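Local coordinates for protein putative methyltransferase (Emericella variicolor, PDB 7DMB) that acts as a trans-acting methyltransferase in calbistrin biosynthesis and probably transfers a methyl group from S-adenosyl-L-methionine, whose product S-adenosyl-L-homocysteine it binds, at residues R201-G206 with R299-P304; S231-D236 with Q269-G274; L34-D39 with Y276-A281. All coordinates share one frame; numbering follows the deposited sequence.

Contact 1: residues R201-G206 with R299-P304; sequences RILEIG and RTLLQP. With SAH (S-adenosyl-L-homocysteine), chain C.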
loop_
_atom_site.group_PDB
_atom_site.type_symbol
_atom_site.label_atom_id
_atom_site.label_comp_id
_atom_site.label_asym_id
_atom_site.label_seq_id
_atom_site.Cartn_x
_atom_site.Cartn_y
_atom_site.Cartn_z
ATOM N N ARG A 201 9.842 19.760 7.262
ATOM C CA ARG A 201 8.776 20.049 6.309
ATOM C C ARG A 201 8.438 18.741 5.589
ATOM O O ARG A 201 9.273 18.192 4.864
ATOM C CB ARG A 201 9.213 21.155 5.346
ATOM C CG ARG A 201 9.596 22.458 6.079
ATOM C CD ARG A 201 10.355 23.442 5.190
ATOM N NE ARG A 201 11.594 22.867 4.656
ATOM C CZ ARG A 201 12.299 23.395 3.653
ATOM N NH1 ARG A 201 11.892 24.518 3.079
ATOM N NH2 ARG A 201 13.409 22.800 3.212
ATOM N N ILE A 202 7.238 18.216 5.836
ATOM C CA ILE A 202 6.818 16.904 5.342
ATOM C C ILE A 202 5.626 17.093 4.414
ATOM O O ILE A 202 4.721 17.885 4.708
ATOM C CB ILE A 202 6.423 15.911 6.462
ATOM C CG1 ILE A 202 7.554 15.657 7.435
ATOM C CG2 ILE A 202 5.998 14.555 5.871
ATOM C CD1 ILE A 202 7.265 16.235 8.800
ATOM N N LEU A 203 5.623 16.354 3.303
ATOM C CA LEU A 203 4.468 16.263 2.425
ATOM C C LEU A 203 4.176 14.789 2.200
ATOM O O LEU A 203 5.093 14.021 1.890
ATOM C CB LEU A 203 4.716 16.971 1.091
ATOM C CG LEU A 203 3.519 17.098 0.138
ATOM C CD1 LEU A 203 3.469 18.492 -0.489
ATOM C CD2 LEU A 203 3.579 16.032 -0.929
ATOM N N GLU A 204 2.922 14.377 2.357
ATOM C CA GLU A 204 2.547 12.998 2.029
ATOM C C GLU A 204 1.689 12.971 0.761
ATOM O O GLU A 204 0.656 13.654 0.684
ATOM C CB GLU A 204 1.822 12.314 3.188
ATOM C CG GLU A 204 1.313 10.924 2.824
ATOM C CD GLU A 204 0.740 10.217 4.011
ATOM O OE1 GLU A 204 0.712 10.842 5.098
ATOM O OE2 GLU A 204 0.315 9.047 3.866
ATOM N N ILE A 205 2.146 12.201 -0.239
ATOM C CA ILE A 205 1.403 11.943 -1.471
ATOM C C ILE A 205 0.316 10.914 -1.186
ATOM O O ILE A 205 0.543 9.951 -0.445
ATOM C CB ILE A 205 2.339 11.417 -2.587
ATOM C CG1 ILE A 205 3.569 12.308 -2.770
ATOM C CG2 ILE A 205 1.574 11.238 -3.915
ATOM C CD1 ILE A 205 3.239 13.621 -3.368
ATOM N N GLY A 206 -0.851 11.094 -1.804
ATOM C CA GLY A 206 -1.942 10.127 -1.764
ATOM C C GLY A 206 -2.218 9.529 -0.399
ATOM O O GLY A 206 -2.344 8.314 -0.261
ATOM N N ARG A 299 10.830 14.525 -6.790
ATOM C CA ARG A 299 12.122 15.186 -6.607
ATOM C C ARG A 299 11.989 16.702 -6.692
ATOM O O ARG A 299 12.659 17.439 -5.952
ATOM C CB ARG A 299 13.128 14.694 -7.651
ATOM C CG ARG A 299 14.518 15.340 -7.501
ATOM C CD ARG A 299 15.237 15.430 -8.830
ATOM N NE ARG A 299 16.681 15.227 -8.707
ATOM C CZ ARG A 299 17.582 16.209 -8.704
ATOM N NH1 ARG A 299 17.188 17.478 -8.801
ATOM N NH2 ARG A 299 18.875 15.923 -8.589
ATOM N N THR A 300 11.139 17.184 -7.600
ATOM C CA THR A 300 10.882 18.619 -7.703
ATOM C C THR A 300 10.484 19.211 -6.356
ATOM O O THR A 300 10.908 20.320 -6.008
ATOM C CB THR A 300 9.796 18.872 -8.758
ATOM O OG1 THR A 300 10.331 18.580 -10.054
ATOM C CG2 THR A 300 9.307 20.307 -8.731
ATOM N N LEU A 301 9.694 18.467 -5.567
ATOM C CA LEU A 301 9.237 18.955 -4.268
ATOM C C LEU A 301 10.338 18.963 -3.211
ATOM O O LEU A 301 10.243 19.735 -2.243
ATOM C CB LEU A 301 8.053 18.109 -3.775
ATOM C CG LEU A 301 6.733 18.277 -4.531
ATOM C CD1 LEU A 301 5.779 17.126 -4.259
ATOM C CD2 LEU A 301 6.070 19.612 -4.165
ATOM N N LEU A 302 11.377 18.144 -3.367
ATOM C CA LEU A 302 12.353 17.939 -2.298
ATOM C C LEU A 302 13.501 18.949 -2.341
ATOM O O LEU A 302 13.971 19.333 -3.413
ATOM C CB LEU A 302 12.916 16.522 -2.386
ATOM C CG LEU A 302 11.900 15.465 -1.941
ATOM C CD1 LEU A 302 12.309 14.052 -2.387
ATOM C CD2 LEU A 302 11.733 15.552 -0.413
ATOM N N GLN A 303 13.956 19.364 -1.155
ATOM C CA GLN A 303 15.157 20.174 -1.029
ATOM C C GLN A 303 16.367 19.325 -1.449
ATOM O O GLN A 303 16.252 18.110 -1.584
ATOM C CB GLN A 303 15.306 20.732 0.381
ATOM C CG GLN A 303 15.576 19.707 1.460
ATOM C CD GLN A 303 16.870 19.956 2.201
ATOM O OE1 GLN A 303 17.890 20.341 1.612
ATOM N NE2 GLN A 303 16.843 19.731 3.513
ATOM N N PRO A 304 17.524 19.939 -1.728
ATOM C CA PRO A 304 18.631 19.158 -2.335
ATOM C C PRO A 304 19.113 18.000 -1.476
ATOM O O PRO A 304 19.634 17.023 -2.027
ATOM C CB PRO A 304 19.739 20.206 -2.563
ATOM C CG PRO A 304 19.311 21.445 -1.815
ATOM C CD PRO A 304 17.833 21.376 -1.626
HETATM N N SAH C . -2.139 6.000 1.491
HETATM C CA SAH C . -3.426 5.267 1.340
HETATM C CB SAH C . -3.209 3.821 0.879
HETATM C CG SAH C . -3.001 3.702 -0.615
HETATM S SD SAH C . -4.490 4.041 -1.605
HETATM C C SAH C . -4.173 5.279 2.676
HETATM O O SAH C . -5.404 5.477 2.622
HETATM O OXT SAH C . -3.491 5.118 3.717
HETATM C "C5'" SAH C . -3.813 5.132 -2.883
HETATM C "C4'" SAH C . -4.149 6.586 -2.626
HETATM O "O4'" SAH C . -3.423 7.408 -3.572
HETATM C "C3'" SAH C . -5.632 6.921 -2.805
HETATM O "O3'" SAH C . -6.076 7.695 -1.699
HETATM C "C2'" SAH C . -5.661 7.682 -4.134
HETATM O "O2'" SAH C . -6.686 8.647 -4.244
HETATM C "C1'" SAH C . -4.294 8.351 -4.147
HETATM N N9 SAH C . -3.816 8.642 -5.494
HETATM C C8 SAH C . -4.064 7.886 -6.611
HETATM N N7 SAH C . -3.511 8.360 -7.698
HETATM C C5 SAH C . -2.867 9.513 -7.278
HETATM C C6 SAH C . -2.098 10.469 -7.970
HETATM N N6 SAH C . -1.854 10.412 -9.276
HETATM N N1 SAH C . -1.593 11.503 -7.252
HETATM C C2 SAH C . -1.847 11.553 -5.938
HETATM N N3 SAH C . -2.550 10.711 -5.185
HETATM C C4 SAH C . -3.044 9.698 -5.919
#
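L301, at the end of helix 291-301, reaches L203 and I205 on the first strand of a Rossmann-like class I methyltransferase sheet. The L301 side chain leaves the backbone with CG anti to the carbonyl carbon (chi1 -70°), and its CB and CG serve as a stalk that stays clear of strand 200-205. The branch at CG divides the work. CD1 comes within 4.1 Å of L203 CD2, the two leucines crossing at about a right angle, and lies a looser 4.4 Å from I205 CD1. CD2 turns instead to F271, in the loop before strand 276-282. The helix end is thus held against one face of the sheet by buried methyl contacts.

At the other end of the strand the contact is more open and more polar. The R201 chain bends at chi3, bringing its guanidinium obliquely up to Q303, where R201 NH2 is 4.0 Å from Q303 CB. The charge itself is met by D277 through a salt bridge, so Q303 supplies only its aliphatic part to the arginine; its amide OE1 accepts from K305 N and NE2 donates to D277.

Where strand 200-205 runs out, it meets the cofactor product. I205 CG2 lies 4.0 Å from the adenine C2 of SAH, and G206 O accepts a 2.9 Å hydrogen bond from the SAH amino N.

Contact 2: residues S231-D236 with Q269-G274; sequences SYVFTD and QGFEAG. With SAH (S-adenosyl-L-homocysteine), chain C.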
loop_
_atom_site.group_PDB
_atom_site.type_symbol
_atom_site.label_atom_id
_atom_site.label_comp_id
_atom_site.label_asym_id
_atom_site.label_seq_id
_atom_site.Cartn_x
_atom_site.Cartn_y
_atom_site.Cartn_z
ATOM N N SER A 231 5.629 21.543 9.693
ATOM C CA SER A 231 4.535 21.587 8.740
ATOM C C SER A 231 4.346 20.180 8.185
ATOM O O SER A 231 5.310 19.567 7.710
ATOM C CB SER A 231 4.868 22.591 7.624
ATOM O OG SER A 231 3.853 22.690 6.654
ATOM N N TYR A 232 3.119 19.669 8.251
ATOM C CA TYR A 232 2.753 18.421 7.580
ATOM C C TYR A 232 1.725 18.746 6.504
ATOM O O TYR A 232 0.602 19.149 6.821
ATOM C CB TYR A 232 2.201 17.393 8.574
ATOM C CG TYR A 232 2.171 15.968 8.049
ATOM C CD1 TYR A 232 3.038 15.009 8.555
ATOM C CD2 TYR A 232 1.280 15.587 7.041
ATOM C CE1 TYR A 232 3.032 13.715 8.079
ATOM C CE2 TYR A 232 1.275 14.281 6.549
ATOM C CZ TYR A 232 2.147 13.347 7.079
ATOM O OH TYR A 232 2.158 12.045 6.619
ATOM N N VAL A 233 2.098 18.567 5.239
ATOM C CA VAL A 233 1.177 18.752 4.119
ATOM C C VAL A 233 0.600 17.381 3.762
ATOM O O VAL A 233 1.282 16.524 3.200
ATOM C CB VAL A 233 1.854 19.424 2.923
ATOM C CG1 VAL A 233 0.833 19.681 1.842
ATOM C CG2 VAL A 233 2.545 20.747 3.359
ATOM N N PHE A 234 -0.659 17.171 4.137
ATOM C CA PHE A 234 -1.435 15.980 3.799
ATOM C C PHE A 234 -2.044 16.183 2.417
ATOM O O PHE A 234 -2.847 17.104 2.225
ATOM C CB PHE A 234 -2.516 15.786 4.867
ATOM C CG PHE A 234 -3.382 14.540 4.712
ATOM C CD1 PHE A 234 -3.270 13.496 5.614
ATOM C CD2 PHE A 234 -4.355 14.452 3.722
ATOM C CE1 PHE A 234 -4.078 12.362 5.507
ATOM C CE2 PHE A 234 -5.166 13.331 3.610
ATOM C CZ PHE A 234 -5.025 12.280 4.498
ATOM N N THR A 235 -1.646 15.367 1.440
ATOM C CA THR A 235 -2.204 15.506 0.100
ATOM C C THR A 235 -2.744 14.180 -0.408
ATOM O O THR A 235 -2.362 13.093 0.046
ATOM C CB THR A 235 -1.199 16.076 -0.937
ATOM O OG1 THR A 235 -0.179 15.113 -1.249
ATOM C CG2 THR A 235 -0.563 17.362 -0.415
ATOM N N ASP A 236 -3.661 14.311 -1.360
ATOM C CA ASP A 236 -4.203 13.204 -2.127
ATOM C C ASP A 236 -4.587 13.787 -3.474
ATOM O O ASP A 236 -4.674 15.009 -3.636
ATOM C CB ASP A 236 -5.411 12.541 -1.427
ATOM C CG ASP A 236 -5.726 11.141 -1.978
ATOM O OD1 ASP A 236 -6.500 11.045 -2.957
ATOM O OD2 ASP A 236 -5.188 10.147 -1.440
ATOM N N GLN A 269 0.585 23.021 -10.080
ATOM C CA GLN A 269 -0.554 22.787 -9.192
ATOM C C GLN A 269 -0.539 23.657 -7.938
ATOM O O GLN A 269 -1.460 23.540 -7.122
ATOM C CB GLN A 269 -0.615 21.307 -8.786
ATOM C CG GLN A 269 -0.787 20.352 -9.969
ATOM C CD GLN A 269 -0.790 18.907 -9.540
ATOM O OE1 GLN A 269 -1.729 18.442 -8.878
ATOM N NE2 GLN A 269 0.270 18.188 -9.892
ATOM N N GLY A 270 0.464 24.514 -7.757
ATOM C CA GLY A 270 0.505 25.415 -6.626
ATOM C C GLY A 270 1.446 25.047 -5.496
ATOM O O GLY A 270 1.310 25.611 -4.401
ATOM N N PHE A 271 2.388 24.133 -5.727
ATOM C CA PHE A 271 3.352 23.687 -4.732
ATOM C C PHE A 271 4.721 24.278 -5.048
ATOM O O PHE A 271 5.045 24.535 -6.210
ATOM C CB PHE A 271 3.409 22.150 -4.693
ATOM C CG PHE A 271 2.150 21.531 -4.139
ATOM C CD1 PHE A 271 2.036 21.255 -2.777
ATOM C CD2 PHE A 271 1.050 21.307 -4.960
ATOM C CE1 PHE A 271 0.868 20.720 -2.252
ATOM C CE2 PHE A 271 -0.129 20.775 -4.445
ATOM C CZ PHE A 271 -0.215 20.479 -3.085
ATOM N N GLU A 272 5.517 24.512 -4.000
ATOM C CA GLU A 272 6.805 25.188 -4.144
ATOM C C GLU A 272 7.910 24.156 -4.352
ATOM O O GLU A 272 8.039 23.212 -3.572
ATOM C CB GLU A 272 7.108 26.057 -2.921
ATOM C CG GLU A 272 8.525 26.576 -2.887
ATOM C CD GLU A 272 8.738 27.713 -1.897
ATOM O OE1 GLU A 272 9.624 28.550 -2.166
ATOM O OE2 GLU A 272 8.035 27.766 -0.861
ATOM N N ALA A 273 8.708 24.344 -5.402
ATOM C CA ALA A 273 9.798 23.420 -5.690
ATOM C C ALA A 273 10.852 23.468 -4.590
ATOM O O ALA A 273 11.230 24.541 -4.115
ATOM C CB ALA A 273 10.432 23.758 -7.035
ATOM N N GLY A 274 11.323 22.290 -4.184
ATOM C CA GLY A 274 12.417 22.187 -3.236
ATOM C C GLY A 274 12.099 22.620 -1.823
ATOM O O GLY A 274 13.021 22.901 -1.050
HETATM N N SAH C . -2.139 6.000 1.491
HETATM C CA SAH C . -3.426 5.267 1.340
HETATM C CB SAH C . -3.209 3.821 0.879
HETATM C CG SAH C . -3.001 3.702 -0.615
HETATM S SD SAH C . -4.490 4.041 -1.605
HETATM C C SAH C . -4.173 5.279 2.676
HETATM O O SAH C . -5.404 5.477 2.622
HETATM O OXT SAH C . -3.491 5.118 3.717
HETATM C "C5'" SAH C . -3.813 5.132 -2.883
HETATM C "C4'" SAH C . -4.149 6.586 -2.626
HETATM O "O4'" SAH C . -3.423 7.408 -3.572
HETATM C "C3'" SAH C . -5.632 6.921 -2.805
HETATM O "O3'" SAH C . -6.076 7.695 -1.699
HETATM C "C2'" SAH C . -5.661 7.682 -4.134
HETATM O "O2'" SAH C . -6.686 8.647 -4.244
HETATM C "C1'" SAH C . -4.294 8.351 -4.147
HETATM N N9 SAH C . -3.816 8.642 -5.494
HETATM C C8 SAH C . -4.064 7.886 -6.611
HETATM N N7 SAH C . -3.511 8.360 -7.698
HETATM C C5 SAH C . -2.867 9.513 -7.278
HETATM C C6 SAH C . -2.098 10.469 -7.970
HETATM N N6 SAH C . -1.854 10.412 -9.276
HETATM N N1 SAH C . -1.593 11.503 -7.252
HETATM C C2 SAH C . -1.847 11.553 -5.938
HETATM N N3 SAH C . -2.550 10.711 -5.185
HETATM C C4 SAH C . -3.044 9.698 -5.919
#
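F271, in the loop leading to strand 276-282, packs its ring against V233 and T235 on the second strand of the class I methyltransferase fold. The apolar contacts all use one end of that ring. V233 CG1 sits at the ring edge, near its plane, 4.2 Å from F271 CE1. Two residues further along the strand, T235 CG2 approaches obliquely and is about equally close to F271 CE1 and CZ, at 4.1 Å. The T235 and F271 side chains come from opposite directions. R258 adds a cation-pi interaction to the same ring.

The hydrogen bonds belong to the strand and its C-terminal end. T235 chi1 of 71° sends CG2 to the phenylalanine while OG1 bonds to E204 O on the neighbouring strand, so the hydroxyl is satisfied within the buried sheet. D236 follows, the acidic residue that in class I methyltransferases ends this strand and grips the ribose. Its two carboxylate oxygens share the diol: OD1, also bonded by S238 N, takes SAH O2' at 2.7 Å, and D236 OD2 accepts from SAH O3' at 2.6 Å.

Contact 3: residues L34-D39 with Y276-A281; sequences LQWTPD and YDVVIA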
loop_
_atom_site.group_PDB
_atom_site.type_symbol
_atom_site.label_atom_id
_atom_site.label_comp_id
_atom_site.label_asym_id
_atom_site.label_seq_id
_atom_site.Cartn_x
_atom_site.Cartn_y
_atom_site.Cartn_z
ATOM N N LEU A 34 21.295 10.178 7.153
ATOM C CA LEU A 34 20.502 11.326 6.721
ATOM C C LEU A 34 21.366 12.487 6.237
ATOM O O LEU A 34 20.961 13.209 5.318
ATOM C CB LEU A 34 19.586 11.777 7.856
ATOM C CG LEU A 34 18.574 10.724 8.308
ATOM C CD1 LEU A 34 17.834 11.209 9.527
ATOM C CD2 LEU A 34 17.591 10.412 7.175
ATOM N N GLN A 35 22.543 12.686 6.835
ATOM C CA GLN A 35 23.487 13.729 6.407
ATOM C C GLN A 35 22.851 15.127 6.407
ATOM O O GLN A 35 23.074 15.930 5.501
ATOM C CB GLN A 35 24.080 13.390 5.034
ATOM C CG GLN A 35 25.028 12.183 5.043
ATOM C CD GLN A 35 25.384 11.704 3.648
ATOM O OE1 GLN A 35 25.295 12.456 2.679
ATOM N NE2 GLN A 35 25.789 10.439 3.539
ATOM N N TRP A 36 22.044 15.417 7.427
ATOM C CA TRP A 36 21.427 16.735 7.585
ATOM C C TRP A 36 22.170 17.631 8.569
ATOM O O TRP A 36 21.931 18.844 8.596
ATOM C CB TRP A 36 19.975 16.587 8.059
ATOM C CG TRP A 36 19.003 16.089 7.004
ATOM C CD1 TRP A 36 19.212 16.014 5.652
ATOM C CD2 TRP A 36 17.675 15.600 7.228
ATOM N NE1 TRP A 36 18.098 15.516 5.026
ATOM C CE2 TRP A 36 17.141 15.249 5.969
ATOM C CE3 TRP A 36 16.885 15.430 8.372
ATOM C CZ2 TRP A 36 15.854 14.734 5.823
ATOM C CZ3 TRP A 36 15.608 14.925 8.228
ATOM C CH2 TRP A 36 15.102 14.586 6.958
ATOM N N THR A 37 23.029 17.056 9.392
ATOM C CA THR A 37 23.854 17.758 10.359
ATOM C C THR A 37 25.228 17.115 10.302
ATOM O O THR A 37 25.371 15.999 9.790
ATOM C CB THR A 37 23.280 17.650 11.778
ATOM O OG1 THR A 37 23.057 16.269 12.084
ATOM C CG2 THR A 37 21.972 18.415 11.895
ATOM N N PRO A 38 26.262 17.787 10.810
ATOM C CA PRO A 38 27.561 17.109 10.925
ATOM C C PRO A 38 27.507 15.899 11.847
ATOM O O PRO A 38 28.396 15.042 11.773
ATOM C CB PRO A 38 28.492 18.203 11.468
ATOM C CG PRO A 38 27.592 19.231 12.065
ATOM C CD PRO A 38 26.322 19.187 11.268
ATOM N N ASP A 39 26.463 15.794 12.683
ATOM C CA ASP A 39 26.248 14.690 13.617
ATOM C C ASP A 39 26.165 13.320 12.947
ATOM O O ASP A 39 26.179 12.307 13.660
ATOM C CB ASP A 39 24.938 14.865 14.406
ATOM C CG ASP A 39 24.717 16.279 14.943
ATOM O OD1 ASP A 39 25.706 17.006 15.192
ATOM O OD2 ASP A 39 23.534 16.658 15.122
ATOM N N TYR A 276 10.576 20.931 0.677
ATOM C CA TYR A 276 10.220 19.847 1.580
ATOM C C TYR A 276 11.426 18.968 1.847
ATOM O O TYR A 276 12.220 18.675 0.943
ATOM C CB TYR A 276 9.052 19.020 1.013
ATOM C CG TYR A 276 7.782 19.845 0.904
ATOM C CD1 TYR A 276 6.961 20.052 2.014
ATOM C CD2 TYR A 276 7.422 20.443 -0.298
ATOM C CE1 TYR A 276 5.789 20.840 1.917
ATOM C CE2 TYR A 276 6.270 21.219 -0.403
ATOM C CZ TYR A 276 5.463 21.419 0.708
ATOM O OH TYR A 276 4.324 22.168 0.575
ATOM N N ASP A 277 11.544 18.542 3.099
ATOM C CA ASP A 277 12.653 17.707 3.527
ATOM C C ASP A 277 12.355 16.232 3.327
ATOM O O ASP A 277 13.256 15.458 2.996
ATOM C CB ASP A 277 12.963 17.991 4.994
ATOM C CG ASP A 277 13.132 19.461 5.252
ATOM O OD1 ASP A 277 13.987 20.059 4.557
ATOM O OD2 ASP A 277 12.390 20.024 6.097
ATOM N N VAL A 278 11.108 15.825 3.539
ATOM C CA VAL A 278 10.708 14.428 3.421
ATOM C C VAL A 278 9.377 14.386 2.685
ATOM O O VAL A 278 8.439 15.115 3.035
ATOM C CB VAL A 278 10.593 13.724 4.793
ATOM C CG1 VAL A 278 10.242 12.241 4.615
ATOM C CG2 VAL A 278 11.900 13.856 5.587
ATOM N N VAL A 279 9.299 13.550 1.656
ATOM C CA VAL A 279 8.033 13.230 1.000
ATOM C C VAL A 279 7.676 11.800 1.379
ATOM O O VAL A 279 8.511 10.896 1.246
ATOM C CB VAL A 279 8.114 13.398 -0.531
ATOM C CG1 VAL A 279 6.917 12.751 -1.214
ATOM C CG2 VAL A 279 8.201 14.876 -0.903
ATOM N N ILE A 280 6.453 11.605 1.875
ATOM C CA ILE A 280 5.945 10.290 2.259
ATOM C C ILE A 280 4.970 9.805 1.188
ATOM O O ILE A 280 4.138 10.582 0.698
ATOM C CB ILE A 280 5.248 10.326 3.636
ATOM C CG1 ILE A 280 6.100 11.046 4.704
ATOM C CG2 ILE A 280 4.838 8.919 4.087
ATOM C CD1 ILE A 280 7.181 10.204 5.263
ATOM N N ALA A 281 5.051 8.513 0.841
ATOM C CA ALA A 281 4.080 7.915 -0.076
ATOM C C ALA A 281 3.892 6.433 0.236
ATOM O O ALA A 281 4.859 5.660 0.192
ATOM C CB ALA A 281 4.524 8.117 -1.527
#
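Strand 276-282 is the central strand of the seven-stranded class I methyltransferase sheet, and it is met by an N-terminal loop, residues 34-39, that links the short strands 31-32 and 43-44. W36 makes the meeting across V278 and the residue before it, D277. The six-membered end of its indole leads: W36 CH2 is 3.6 Å from V278 CG2, a close approach in the plane of the ring, so the methyl group abuts the indole edge and does not lie over a face. W36 CZ2 is next to the same methyl, 4.1 Å from V278 CG2, and the two side chains cross at about a right angle. Valine presents this branch because CG1 is anti to the backbone N (chi1 -177°), which places CG2 beside that N.

D277 contributes mostly backbone. Its carbonyl O lies obliquely to the indole, 3.9 Å from W36 CZ2, and its CB is a more distant 4.4 Å from the same atom. The chain turns a corner at D277, and the backbones of both D277 and V278 are hydrogen-bonded to R201 on strand 200-205. The D277 carboxylate is occupied elsewhere, in the salt bridge to R201.

Other side chains also touch the indole. M193 and T196 of helix 187-196 pack on it, M193 also touching V278, and N197 and L200 continue that surface. This is packing away from the SAH site, joining the N-terminal region to the methyltransferase sheet. The polar corner of the indole is anchored too: W36 NE1 hydrogen-bonds to the backbone O of K305.

In the fold
All three contacts converge on one mixed sheet, in which strand 200-205 lies between strands 229-236 and 276-282. Contacts 1 and 2 have centres about 7 Å apart, contacts 1 and 3 about 10 Å, and contacts 2 and 3 about 16 Å. Along the chain, both segments of contact 2 fall within the spans of contacts 1 and 3, which themselves interleave. Strand 200-205 joins them: I205 N and L203 O probably hydrogen-bond to I280, and E204 O to T235 OG1. Y276 touches V233 and the L301 carbonyl. Contacts 1 and 2 extend to SAH at the strand ends; contact 3 instead joins a loop far away in sequence to the same sheet.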